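PDB 7AMK: proto-oncogene tyrosine-protein kinase receptor Ret from Danio rerio, which serves as a receptor tyrosine kinase whose extracellular cadherin-like domains take part in recognising GDNF-family ligands together with their GFR alpha co-receptors. Local coordinates for residues V388-C393 with V401-E406. The protein carries 4 engineered substitutions. Numbering follows the deposited sequence.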
loop_
_atom_site.group_PDB
_atom_site.type_symbol
_atom_site.label_atom_id
_atom_site.label_comp_id
_atom_site.label_asym_id
_atom_site.label_seq_id
_atom_site.Cartn_x
_atom_site.Cartn_y
_atom_site.Cartn_z
ATOM N N VAL A 388 -0.932 9.518 25.067
ATOM C CA VAL A 388 -0.343 10.820 24.791
ATOM C C VAL A 388 0.156 10.806 23.359
ATOM O O VAL A 388 0.609 9.775 22.851
ATOM C CB VAL A 388 0.802 11.177 25.764
ATOM C CG1 VAL A 388 0.264 11.295 27.182
ATOM C CG2 VAL A 388 1.926 10.137 25.683
ATOM N N CYS A 389 0.077 11.966 22.710
ATOM C CA CYS A 389 0.312 12.055 21.278
ATOM C C CYS A 389 0.558 13.514 20.899
ATOM O O CYS A 389 -0.222 14.393 21.278
ATOM C CB CYS A 389 -0.902 11.430 20.565
ATOM S SG CYS A 389 -1.195 11.641 18.776
ATOM N N VAL A 390 1.654 13.792 20.186
ATOM C CA VAL A 390 1.874 15.137 19.649
ATOM C C VAL A 390 0.826 15.420 18.575
ATOM O O VAL A 390 0.106 14.516 18.146
ATOM C CB VAL A 390 3.298 15.304 19.075
ATOM C CG1 VAL A 390 4.329 15.417 20.195
ATOM C CG2 VAL A 390 3.623 14.146 18.130
ATOM N N GLU A 391 0.738 16.663 18.121
ATOM C CA GLU A 391 -0.299 17.029 17.161
ATOM C C GLU A 391 -0.212 16.162 15.904
ATOM O O GLU A 391 0.856 16.005 15.304
ATOM C CB GLU A 391 -0.188 18.515 16.810
ATOM C CG GLU A 391 -1.279 19.034 15.871
ATOM C CD GLU A 391 -1.051 20.483 15.471
ATOM O OE1 GLU A 391 -0.990 21.345 16.375
ATOM O OE2 GLU A 391 -0.909 20.760 14.261
ATOM N N ASN A 392 -1.347 15.569 15.533
ATOM C CA ASN A 392 -1.505 14.746 14.329
ATOM C C ASN A 392 -0.576 13.538 14.308
ATOM O O ASN A 392 -0.389 12.922 13.250
ATOM C CB ASN A 392 -1.316 15.572 13.051
ATOM C CG ASN A 392 -2.477 16.515 12.791
ATOM O OD1 ASN A 392 -3.641 16.152 12.961
ATOM N ND2 ASN A 392 -2.165 17.734 12.388
ATOM N N CYS A 393 -0.023 13.170 15.468
ATOM C CA CYS A 393 0.874 12.020 15.541
ATOM C C CYS A 393 0.252 10.762 14.943
ATOM O O CYS A 393 0.981 9.898 14.445
ATOM C CB CYS A 393 1.280 11.757 16.993
ATOM S SG CYS A 393 0.227 10.528 17.812
ATOM N N VAL A 401 8.708 9.216 17.041
ATOM C CA VAL A 401 8.625 10.047 18.235
ATOM C C VAL A 401 8.545 9.128 19.444
ATOM O O VAL A 401 7.759 8.174 19.454
ATOM C CB VAL A 401 7.420 11.000 18.180
ATOM C CG1 VAL A 401 7.217 11.708 19.531
ATOM C CG2 VAL A 401 7.588 12.022 17.043
ATOM N N THR A 402 9.378 9.398 20.441
ATOM C CA THR A 402 9.395 8.645 21.683
ATOM C C THR A 402 8.937 9.546 22.819
ATOM O O THR A 402 9.264 10.733 22.845
ATOM C CB THR A 402 10.794 8.120 21.958
ATOM O OG1 THR A 402 11.708 9.219 21.901
ATOM C CG2 THR A 402 11.187 7.087 20.902
ATOM N N TYR A 403 8.174 8.987 23.747
ATOM C CA TYR A 403 7.564 9.745 24.828
ATOM C C TYR A 403 8.165 9.335 26.167
ATOM O O TYR A 403 8.516 8.169 26.378
ATOM C CB TYR A 403 6.044 9.541 24.838
ATOM C CG TYR A 403 5.361 10.005 23.566
ATOM C CD1 TYR A 403 5.293 9.185 22.452
ATOM C CD2 TYR A 403 4.809 11.281 23.473
ATOM C CE1 TYR A 403 4.683 9.610 21.278
ATOM C CE2 TYR A 403 4.200 11.721 22.294
ATOM C CZ TYR A 403 4.138 10.882 21.205
ATOM O OH TYR A 403 3.533 11.310 20.047
ATOM N N GLN A 404 8.293 10.308 27.071
ATOM C CA GLN A 404 8.837 10.064 28.396
ATOM C C GLN A 404 8.061 10.867 29.428
ATOM O O GLN A 404 7.578 11.968 29.150
ATOM C CB GLN A 404 10.323 10.420 28.459
ATOM C CG GLN A 404 11.207 9.214 28.639
ATOM N N LEU A 405 7.928 10.298 30.620
ATOM C CA LEU A 405 7.349 11.006 31.752
ATOM C C LEU A 405 8.467 11.490 32.662
ATOM O O LEU A 405 9.426 10.757 32.920
ATOM C CB LEU A 405 6.382 10.120 32.544
ATOM C CG LEU A 405 5.017 9.853 31.910
ATOM C CD1 LEU A 405 4.122 9.121 32.883
ATOM C CD2 LEU A 405 4.386 11.162 31.479
ATOM N N GLU A 406 8.349 12.733 33.127
ATOM C CA GLU A 406 9.294 13.294 34.081
ATOM C C GLU A 406 8.534 14.035 35.173
ATOM O O GLU A 406 7.392 14.467 34.986
ATOM C CB GLU A 406 10.310 14.222 33.397
ATOM C CG GLU A 406 11.150 13.538 32.319
ATOM C CD GLU A 406 11.807 12.255 32.810
ATOM O OE1 GLU A 406 12.322 12.246 33.957
ATOM O OE2 GLU A 406 11.789 11.251 32.050
#
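Tyr403 reaches from strand 401-407 to segment 388-393, the end of strand 384-388 and the loop that follows it, and places its hydroxyl against backbone, showing how one aromatic side chain can tie a strand to an irregular loop. Val390 N donates a nearly straight hydrogen bond to Tyr403 OH (3.1 Å, 166°), arriving at the ring edge close to its plane, while the same oxygen is also hydrogen-bonded to Asn432 O. Around this polar end the packing is close: Val390 CG2 lies 3.4 Å from Tyr403 OH, and Cys393 CB comes within 3.8 Å of that oxygen. Nearer the ring's root, Val388 CG2 touches Tyr403 CD2 at 3.8 Å. Val388 O sits over one ring face, displaced toward the rim. Tyr403 CB points toward the loop and CG stands anti to the carbonyl carbon (chi1 -61°), a setting in which the ring reaches the loop backbone. A phenylalanine in its place would probably leave Val390 N and Asn432 O without their shared hydroxyl partner. On the looser side, partly exposed Glu391 pairs its carboxylate with Arg365 in a salt bridge and packs on Lys304 of the second subunit. The Cys389-Cys393 disulfide and a type II turn, closed by Cys393 N to Val390 O (3.0 Å), brace the loop. Tyr403 thus joins a strand end and a disulfide-braced loop to strand 401-407 inside the E-set beta-sandwich of RET cadherin-like domain 4.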